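Flagellar brake protein YcgR (Escherichia coli K-12, PDB 5Y6H) acts as a flagellar brake that, bound to cyclic di-GMP, slows the flagellar motor, its N-terminal domain taking part in FliG binding. Local coordinates at residues A[18-23]-A[82-87]; A[41-46]-A[51-56]; A[63-68]-A[98-103]. One frame throughout, in Å; residues are numbered along the deposited sequence.

Contact 1 of 3, residues A[18-23]-A[82-87]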
loop_
_atom_site.group_PDB
_atom_site.type_symbol
_atom_site.label_atom_id
_atom_site.label_comp_id
_atom_site.label_asym_id
_atom_site.label_seq_id
_atom_site.Cartn_x
_atom_site.Cartn_y
_atom_site.Cartn_z
ATOM N N GLY A 18 -2.956 3.616 -12.421
ATOM C CA GLY A 18 -3.225 5.046 -12.458
ATOM C C GLY A 18 -3.500 5.634 -11.087
ATOM O O GLY A 18 -3.020 6.722 -10.759
ATOM N N VAL A 19 -4.266 4.919 -10.260
ATOM C CA VAL A 19 -4.536 5.394 -8.906
ATOM C C VAL A 19 -3.258 5.388 -8.078
ATOM O O VAL A 19 -3.005 6.312 -7.293
ATOM C CB VAL A 19 -5.636 4.544 -8.244
ATOM C CG1 VAL A 19 -5.818 4.951 -6.784
ATOM C CG2 VAL A 19 -6.947 4.673 -9.007
ATOM N N LEU A 20 -2.437 4.347 -8.236
ATOM C CA LEU A 20 -1.199 4.255 -7.470
ATOM C C LEU A 20 -0.237 5.377 -7.840
ATOM O O LEU A 20 0.478 5.901 -6.978
ATOM C CB LEU A 20 -0.549 2.890 -7.695
ATOM C CG LEU A 20 -1.316 1.688 -7.138
ATOM C CD1 LEU A 20 -0.655 0.386 -7.570
ATOM C CD2 LEU A 20 -1.426 1.763 -5.618
ATOM N N ARG A 21 -0.208 5.761 -9.122
ATOM C CA ARG A 21 0.614 6.894 -9.538
ATOM C C ARG A 21 0.169 8.175 -8.843
ATOM O O ARG A 21 1.006 8.966 -8.390
ATOM C CB ARG A 21 0.558 7.070 -11.058
ATOM C CG ARG A 21 1.046 5.872 -11.860
ATOM C CD ARG A 21 2.444 6.086 -12.398
ATOM N NE ARG A 21 2.792 5.101 -13.417
ATOM C CZ ARG A 21 4.030 4.681 -13.644
ATOM N NH1 ARG A 21 5.031 5.164 -12.920
ATOM N NH2 ARG A 21 4.271 3.784 -14.592
ATOM N N ASP A 22 -1.146 8.398 -8.753
ATOM C CA ASP A 22 -1.657 9.573 -8.052
ATOM C C ASP A 22 -1.329 9.512 -6.566
ATOM O O ASP A 22 -1.005 10.537 -5.951
ATOM C CB ASP A 22 -3.170 9.692 -8.249
ATOM C CG ASP A 22 -3.549 10.323 -9.578
ATOM O OD1 ASP A 22 -2.655 10.809 -10.301
ATOM O OD2 ASP A 22 -4.755 10.333 -9.899
ATOM N N LEU A 23 -1.419 8.319 -5.974
ATOM C CA LEU A 23 -1.107 8.143 -4.557
ATOM C C LEU A 23 0.355 8.457 -4.267
ATOM O O LEU A 23 0.677 9.121 -3.274
ATOM C CB LEU A 23 -1.444 6.714 -4.134
ATOM C CG LEU A 23 -1.341 6.367 -2.648
ATOM C CD1 LEU A 23 -2.204 7.298 -1.801
ATOM C CD2 LEU A 23 -1.727 4.910 -2.424
ATOM N N VAL A 82 -8.314 5.125 -0.567
ATOM C CA VAL A 82 -7.726 4.038 -1.339
ATOM C C VAL A 82 -7.635 2.822 -0.429
ATOM O O VAL A 82 -7.223 2.943 0.730
ATOM C CB VAL A 82 -6.338 4.430 -1.877
ATOM C CG1 VAL A 82 -5.642 3.228 -2.515
ATOM C CG2 VAL A 82 -6.453 5.588 -2.863
ATOM N N GLU A 83 -8.034 1.654 -0.935
ATOM C CA GLU A 83 -7.884 0.415 -0.178
ATOM C C GLU A 83 -7.553 -0.733 -1.121
ATOM O O GLU A 83 -8.229 -0.919 -2.137
ATOM C CB GLU A 83 -9.150 0.087 0.622
ATOM C CG GLU A 83 -9.112 -1.282 1.288
ATOM C CD GLU A 83 -10.184 -1.453 2.349
ATOM O OE1 GLU A 83 -10.904 -2.473 2.309
ATOM O OE2 GLU A 83 -10.306 -0.569 3.224
ATOM N N PHE A 84 -6.515 -1.496 -0.786
ATOM C CA PHE A 84 -6.189 -2.703 -1.534
ATOM C C PHE A 84 -5.433 -3.647 -0.612
ATOM O O PHE A 84 -4.974 -3.263 0.466
ATOM C CB PHE A 84 -5.396 -2.392 -2.811
ATOM C CG PHE A 84 -4.085 -1.679 -2.577
ATOM C CD1 PHE A 84 -2.894 -2.389 -2.541
ATOM C CD2 PHE A 84 -4.043 -0.301 -2.431
ATOM C CE1 PHE A 84 -1.687 -1.740 -2.352
ATOM C CE2 PHE A 84 -2.836 0.354 -2.234
ATOM C CZ PHE A 84 -1.659 -0.368 -2.194
ATOM N N THR A 85 -5.327 -4.903 -1.041
ATOM C CA THR A 85 -4.679 -5.943 -0.257
ATOM C C THR A 85 -3.597 -6.605 -1.095
ATOM O O THR A 85 -3.798 -6.876 -2.283
ATOM C CB THR A 85 -5.696 -6.996 0.219
ATOM O OG1 THR A 85 -6.693 -6.363 1.028
ATOM C CG2 THR A 85 -5.014 -8.086 1.033
ATOM N N VAL A 86 -2.442 -6.845 -0.475
ATOM C CA VAL A 86 -1.356 -7.586 -1.100
ATOM C C VAL A 86 -1.102 -8.846 -0.283
ATOM O O VAL A 86 -1.437 -8.933 0.902
ATOM C CB VAL A 86 -0.070 -6.744 -1.226
ATOM C CG1 VAL A 86 -0.314 -5.530 -2.114
ATOM C CG2 VAL A 86 0.407 -6.317 0.148
ATOM N N GLU A 87 -0.502 -9.839 -0.934
ATOM C CA GLU A 87 -0.330 -11.142 -0.307
ATOM C C GLU A 87 0.995 -11.293 0.422
ATOM O O GLU A 87 1.114 -12.170 1.285
ATOM C CB GLU A 87 -0.457 -12.254 -1.354
ATOM C CG GLU A 87 -1.813 -12.299 -2.040
ATOM C CD GLU A 87 -1.994 -13.543 -2.885
ATOM O OE1 GLU A 87 -1.199 -14.492 -2.720
ATOM O OE2 GLU A 87 -2.931 -13.572 -3.711
#
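V19 and V82 pass alongside one another, running opposite ways, one from the helix and one from the strand, and meet through one methyl apiece, V19 CG1 and V82 CG2, 4.0 Å apart. The other branch of V82 is used as well: CG1 lies anti to the backbone N (chi1 172°) and comes within 4.3 Å of L23 CD2, one turn further along the helix. V82 is thus gripped by two residues spaced i and i+4. The F84 ring is handled differently. Its CG is tucked between the backbone N and the carbonyl carbon (chi1 59°), and L20 CD2 approaches the ring obliquely, 3.9 Å from F84 CE2. Within the strand, V82 CG1 lies in the plane of that ring, at its edge. No hydrogen bond links helix and strand, so apolar side chains carry the whole contact, and the two axes stay 10.7 Å apart at an angle of 119°. Here helix 13-26 packs against the sheet of the PilZN domain. Strand 80-86 runs between strands 71-77 and 108-111, and L108 of the latter touches V19, L20 and F84, while L23 touches A75 of the former.

Contact 2 of 3, residues A[41-46]-A[51-56]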
loop_
_atom_site.group_PDB
_atom_site.type_symbol
_atom_site.label_atom_id
_atom_site.label_comp_id
_atom_site.label_asym_id
_atom_site.label_seq_id
_atom_site.Cartn_x
_atom_site.Cartn_y
_atom_site.Cartn_z
ATOM N N SER A 41 2.846 4.083 7.072
ATOM C CA SER A 41 3.891 3.976 6.055
ATOM C C SER A 41 3.666 5.078 5.021
ATOM O O SER A 41 3.008 6.090 5.289
ATOM C CB SER A 41 3.891 2.559 5.452
ATOM O OG SER A 41 4.804 2.425 4.373
ATOM N N LYS A 42 4.228 4.882 3.845
ATOM C CA LYS A 42 4.127 5.815 2.742
ATOM C C LYS A 42 4.610 5.149 1.440
ATOM O O LYS A 42 5.491 4.343 1.473
ATOM C CB LYS A 42 4.948 7.061 3.035
ATOM C CG LYS A 42 4.638 8.221 2.131
ATOM C CD LYS A 42 5.590 9.370 2.357
ATOM C CE LYS A 42 5.377 10.026 3.716
ATOM N NZ LYS A 42 4.001 10.494 4.090
ATOM N N LEU A 43 3.994 5.494 0.317
ATOM C CA LEU A 43 4.395 4.925 -0.969
ATOM C C LEU A 43 5.601 5.705 -1.482
ATOM O O LEU A 43 5.467 6.813 -2.010
ATOM C CB LEU A 43 3.235 4.950 -1.960
ATOM C CG LEU A 43 3.477 4.352 -3.349
ATOM C CD1 LEU A 43 3.869 2.881 -3.261
ATOM C CD2 LEU A 43 2.239 4.535 -4.230
ATOM N N LEU A 44 6.788 5.112 -1.331
ATOM C CA LEU A 44 8.036 5.796 -1.656
ATOM C C LEU A 44 8.316 5.795 -3.152
ATOM O O LEU A 44 8.855 6.770 -3.687
ATOM C CB LEU A 44 9.200 5.135 -0.916
ATOM C CG LEU A 44 9.203 5.289 0.606
ATOM C CD1 LEU A 44 10.368 4.532 1.219
ATOM C CD2 LEU A 44 9.252 6.755 0.998
ATOM N N ALA A 45 7.976 4.706 -3.837
ATOM C CA ALA A 45 8.302 4.568 -5.246
ATOM C C ALA A 45 7.289 3.646 -5.905
ATOM O O ALA A 45 6.703 2.775 -5.253
ATOM C CB ALA A 45 9.724 4.028 -5.432
ATOM N N ILE A 46 7.095 3.844 -7.208
ATOM C CA ILE A 46 6.105 3.091 -7.969
ATOM C C ILE A 46 6.638 2.839 -9.376
ATOM O O ILE A 46 7.203 3.740 -10.008
ATOM C CB ILE A 46 4.744 3.820 -8.008
ATOM C CG1 ILE A 46 3.705 3.000 -8.776
ATOM C CG2 ILE A 46 4.884 5.234 -8.582
ATOM C CD1 ILE A 46 3.320 1.703 -8.080
ATOM N N LEU A 51 5.893 -1.831 -5.939
ATOM C CA LEU A 51 5.646 -0.764 -4.978
ATOM C C LEU A 51 6.719 -0.831 -3.902
ATOM O O LEU A 51 7.026 -1.913 -3.394
ATOM C CB LEU A 51 4.273 -0.902 -4.300
ATOM C CG LEU A 51 2.952 -0.620 -5.012
ATOM C CD1 LEU A 51 2.719 -1.594 -6.148
ATOM C CD2 LEU A 51 1.802 -0.687 -4.005
ATOM N N VAL A 52 7.275 0.322 -3.539
ATOM C CA VAL A 52 8.232 0.423 -2.440
ATOM C C VAL A 52 7.563 1.199 -1.316
ATOM O O VAL A 52 7.122 2.336 -1.523
ATOM C CB VAL A 52 9.538 1.100 -2.879
ATOM C CG1 VAL A 52 10.553 1.071 -1.748
ATOM C CG2 VAL A 52 10.100 0.422 -4.117
ATOM N N LEU A 53 7.489 0.594 -0.128
ATOM C CA LEU A 53 6.779 1.161 1.011
ATOM C C LEU A 53 7.738 1.408 2.170
ATOM O O LEU A 53 8.627 0.594 2.435
ATOM C CB LEU A 53 5.646 0.232 1.472
ATOM C CG LEU A 53 4.666 -0.237 0.392
ATOM C CD1 LEU A 53 3.789 -1.370 0.903
ATOM C CD2 LEU A 53 3.806 0.923 -0.098
ATOM N N ASP A 54 7.539 2.522 2.872
ATOM C CA ASP A 54 8.385 2.861 4.010
ATOM C C ASP A 54 8.162 1.898 5.174
ATOM O O ASP A 54 7.050 1.415 5.410
ATOM C CB ASP A 54 8.106 4.297 4.468
ATOM C CG ASP A 54 9.250 4.897 5.271
ATOM O OD1 ASP A 54 10.353 4.312 5.285
ATOM O OD2 ASP A 54 9.044 5.960 5.898
ATOM N N PHE A 55 9.241 1.618 5.905
ATOM C CA PHE A 55 9.127 0.911 7.174
ATOM C C PHE A 55 8.360 1.760 8.181
ATOM O O PHE A 55 8.344 2.991 8.105
ATOM C CB PHE A 55 10.515 0.591 7.743
ATOM C CG PHE A 55 11.007 -0.804 7.446
ATOM C CD1 PHE A 55 11.927 -1.411 8.289
ATOM C CD2 PHE A 55 10.570 -1.497 6.326
ATOM C CE1 PHE A 55 12.398 -2.690 8.036
ATOM C CE2 PHE A 55 11.038 -2.780 6.059
ATOM C CZ PHE A 55 11.954 -3.377 6.916
ATOM N N GLY A 56 7.718 1.088 9.140
ATOM C CA GLY A 56 7.195 1.778 10.298
ATOM C C GLY A 56 8.296 2.102 11.292
ATOM O O GLY A 56 9.429 1.633 11.189
#
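S41 OG reaches D54 O in the plane of that carbonyl, on a lone pair, with a C=O...OG angle of 122° and an O–O distance of 2.7 Å. The next flat group, the K42 carbonyl, also takes its donor in plane: D54 N is 3.1 Å from K42 O. V52 O is met almost head-on by L44 N at 2.8 Å and more weakly by A45 N at 3.4 Å, whereas V52 N approaches A45 O from 33° off the carbonyl plane, at 3.0 Å. Two residues, L44 and A45, therefore face the single V52: a classic beta bulge in the hairpin of strands 37-47 and 50-54.

The bulge shifts the register by one, and the bridged pairs are divided between the two faces of the sheet. L43, I46, L51 and L53 share one face, on which L43 and I46 touch helix 13-26; here L43 CD1 touches L53 CD2 at 3.7 Å and I46 lies alongside L51, its CD1 3.9 Å from L51 CG. A45 and V52 pair on the other face, A45 CB to V52 CG2, 3.9 Å, beside Y94. L44, at the bulge, reaches across to the other strand, its CD1 against CA and CB of D54.

The S41 hydroxyl lies anti to the backbone N (chi1 175°), which swings it beside its own carbonyl carbon and across to the other strand. With an alanine here, D54 O would probably lose this donor, and the backbone at D54 would be less firmly held. K42 N, by contrast, is buried with no partner in the model. V52 O takes one good and one weak donor, which probably polarises its carbonyl somewhat, and the bulge is fixed by backbone chemistry while apolar side chains line both faces.

Contact 3 of 3, residues A[63-68]-A[98-103]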
loop_
_atom_site.group_PDB
_atom_site.type_symbol
_atom_site.label_atom_id
_atom_site.label_comp_id
_atom_site.label_asym_id
_atom_site.label_seq_id
_atom_site.Cartn_x
_atom_site.Cartn_y
_atom_site.Cartn_z
ATOM N N ILE A 63 8.742 -6.471 11.516
ATOM C CA ILE A 63 8.933 -7.921 11.520
ATOM C C ILE A 63 7.595 -8.643 11.408
ATOM O O ILE A 63 7.472 -9.643 10.688
ATOM C CB ILE A 63 9.703 -8.352 12.783
ATOM C CG1 ILE A 63 11.096 -7.721 12.787
ATOM C CG2 ILE A 63 9.800 -9.865 12.857
ATOM C CD1 ILE A 63 11.820 -7.849 14.105
ATOM N N ALA A 64 6.575 -8.156 12.123
ATOM C CA ALA A 64 5.253 -8.772 12.039
ATOM C C ALA A 64 4.699 -8.693 10.624
ATOM O O ALA A 64 4.141 -9.672 10.112
ATOM C CB ALA A 64 4.297 -8.102 13.025
ATOM N N VAL A 65 4.862 -7.537 9.990
ATOM C CA VAL A 65 4.370 -7.325 8.631
ATOM C C VAL A 65 5.099 -8.151 7.570
ATOM O O VAL A 65 4.542 -8.424 6.506
ATOM C CB VAL A 65 4.443 -5.836 8.236
ATOM C CG1 VAL A 65 3.895 -5.634 6.832
ATOM C CG2 VAL A 65 3.682 -4.984 9.241
ATOM N N LEU A 66 6.337 -8.547 7.852
ATOM C CA LEU A 66 7.108 -9.328 6.895
ATOM C C LEU A 66 6.726 -10.804 6.893
ATOM O O LEU A 66 7.038 -11.509 5.927
ATOM C CB LEU A 66 8.600 -9.166 7.183
ATOM C CG LEU A 66 9.174 -7.805 6.782
ATOM C CD1 LEU A 66 10.477 -7.521 7.517
ATOM C CD2 LEU A 66 9.376 -7.731 5.274
ATOM N N LYS A 67 6.069 -11.289 7.946
ATOM C CA LYS A 67 5.610 -12.669 8.005
ATOM C C LYS A 67 4.105 -12.794 7.845
ATOM O O LYS A 67 3.588 -13.916 7.828
ATOM C CB LYS A 67 6.044 -13.327 9.322
ATOM C CG LYS A 67 5.212 -12.912 10.525
ATOM C CD LYS A 67 5.532 -13.766 11.743
ATOM C CE LYS A 67 4.547 -13.500 12.875
ATOM N NZ LYS A 67 4.549 -14.592 13.890
ATOM N N ALA A 68 3.389 -11.679 7.730
ATOM C CA ALA A 68 1.953 -11.735 7.507
ATOM C C ALA A 68 1.650 -12.261 6.108
ATOM O O ALA A 68 2.423 -12.075 5.163
ATOM C CB ALA A 68 1.328 -10.355 7.700
ATOM N N PRO A 98 15.934 0.647 5.046
ATOM C CA PRO A 98 15.103 -0.527 4.760
ATOM C C PRO A 98 13.717 -0.102 4.303
ATOM O O PRO A 98 13.192 0.937 4.713
ATOM C CB PRO A 98 15.035 -1.273 6.099
ATOM C CG PRO A 98 15.790 -0.466 7.088
ATOM C CD PRO A 98 16.166 0.846 6.486
ATOM N N ALA A 99 13.123 -0.924 3.442
ATOM C CA ALA A 99 11.792 -0.655 2.916
ATOM C C ALA A 99 11.101 -1.976 2.616
ATOM O O ALA A 99 11.749 -3.017 2.477
ATOM C CB ALA A 99 11.850 0.212 1.651
ATOM N N PHE A 100 9.773 -1.926 2.526
ATOM C CA PHE A 100 8.996 -3.051 2.023
ATOM C C PHE A 100 8.895 -2.961 0.507
ATOM O O PHE A 100 8.756 -1.870 -0.055
ATOM C CB PHE A 100 7.580 -3.081 2.606
ATOM C CG PHE A 100 7.516 -3.061 4.111
ATOM C CD1 PHE A 100 7.917 -4.160 4.859
ATOM C CD2 PHE A 100 7.001 -1.955 4.774
ATOM C CE1 PHE A 100 7.840 -4.142 6.250
ATOM C CE2 PHE A 100 6.917 -1.929 6.159
ATOM C CZ PHE A 100 7.334 -3.027 6.900
ATOM N N ILE A 101 8.939 -4.117 -0.154
ATOM C CA ILE A 101 8.640 -4.211 -1.577
ATOM C C ILE A 101 7.474 -5.172 -1.761
ATOM O O ILE A 101 7.410 -6.224 -1.114
ATOM C CB ILE A 101 9.862 -4.656 -2.412
ATOM C CG1 ILE A 101 9.479 -4.800 -3.889
ATOM C CG2 ILE A 101 10.459 -5.953 -1.880
ATOM C CD1 ILE A 101 10.671 -4.939 -4.824
ATOM N N THR A 102 6.539 -4.790 -2.623
ATOM C CA THR A 102 5.455 -5.668 -3.038
ATOM C C THR A 102 5.119 -5.328 -4.487
ATOM O O THR A 102 5.839 -4.569 -5.143
ATOM C CB THR A 102 4.267 -5.546 -2.073
ATOM O OG1 THR A 102 3.335 -6.609 -2.312
ATOM C CG2 THR A 102 3.569 -4.198 -2.213
ATOM N N VAL A 103 4.042 -5.907 -5.003
ATOM C CA VAL A 103 3.677 -5.732 -6.408
ATOM C C VAL A 103 2.254 -5.197 -6.458
ATOM O O VAL A 103 1.496 -5.316 -5.480
ATOM C CB VAL A 103 3.835 -7.045 -7.210
ATOM C CG1 VAL A 103 5.270 -7.555 -7.105
ATOM C CG2 VAL A 103 2.850 -8.089 -6.733
#
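In both F100 (chi1 -54°) and L66 (chi1 -73°) CG points away from the carbonyl carbon of its own residue. These torsions throw the phenyl group out from strand 97-102 toward helix 59-67 and bring the leucine fork up against its edge. The two side chains meet at a slant: L66 CG lies in the plane of the ring, 3.9 Å from F100 CE1, and L66 CD2 sits at the same edge, 3.9 Å from F100 CD1. V65, one residue earlier, comes from another direction. Its CG1 lies over one face of the ring, and its CB is 4.2 Å from F100 CZ. The ring is therefore met by consecutive helix residues, one at its edge and one over a face.

No hydrogen bond crosses here, and the CA atoms of L66 and F100 stay 8.2 Å apart, a gap bridged by the phenyl ring and the leucine branch. This is a helix-on-sheet contact within the PilZN domain, a region whose sequence family is grouped with the FMN-binding clan. Helix 59-67 lies against the antiparallel sheet where strand 97-102 runs between strands 50-54 and 90-94.

The surroundings of the ring are hydrophobic too. L32 of strand 30-34 and L89 both touch F100, and the F55 ring meets it with the planes inclined by about 35°. V65 rests in addition on W34 and L89, while L66, at the partly exposed margin, reaches Q91 of strand 90-94.

How the contacts relate
From the N terminus, helix 13-26 comes first, and contact 1 closes only when the chain returns in strand 80-86. Between those two ends the hairpin of 41-46 and 51-56 closes its own short loop, so contact 2 sits wholly within contact 1. Contact 3 opens afterwards, on helix 59-67, and closes at strand 97-102, beyond 82-87; it therefore crosses contact 1 and follows contact 2 in series. All three reach one sheet. Contacts 2 and 3 share the border of strands 50-54 and 97-102, where L53 O meets F100 N. Contacts 1 and 2 meet where F84 touches L51 and L20 touches I46, while V86 and T102 link contacts 1 and 3.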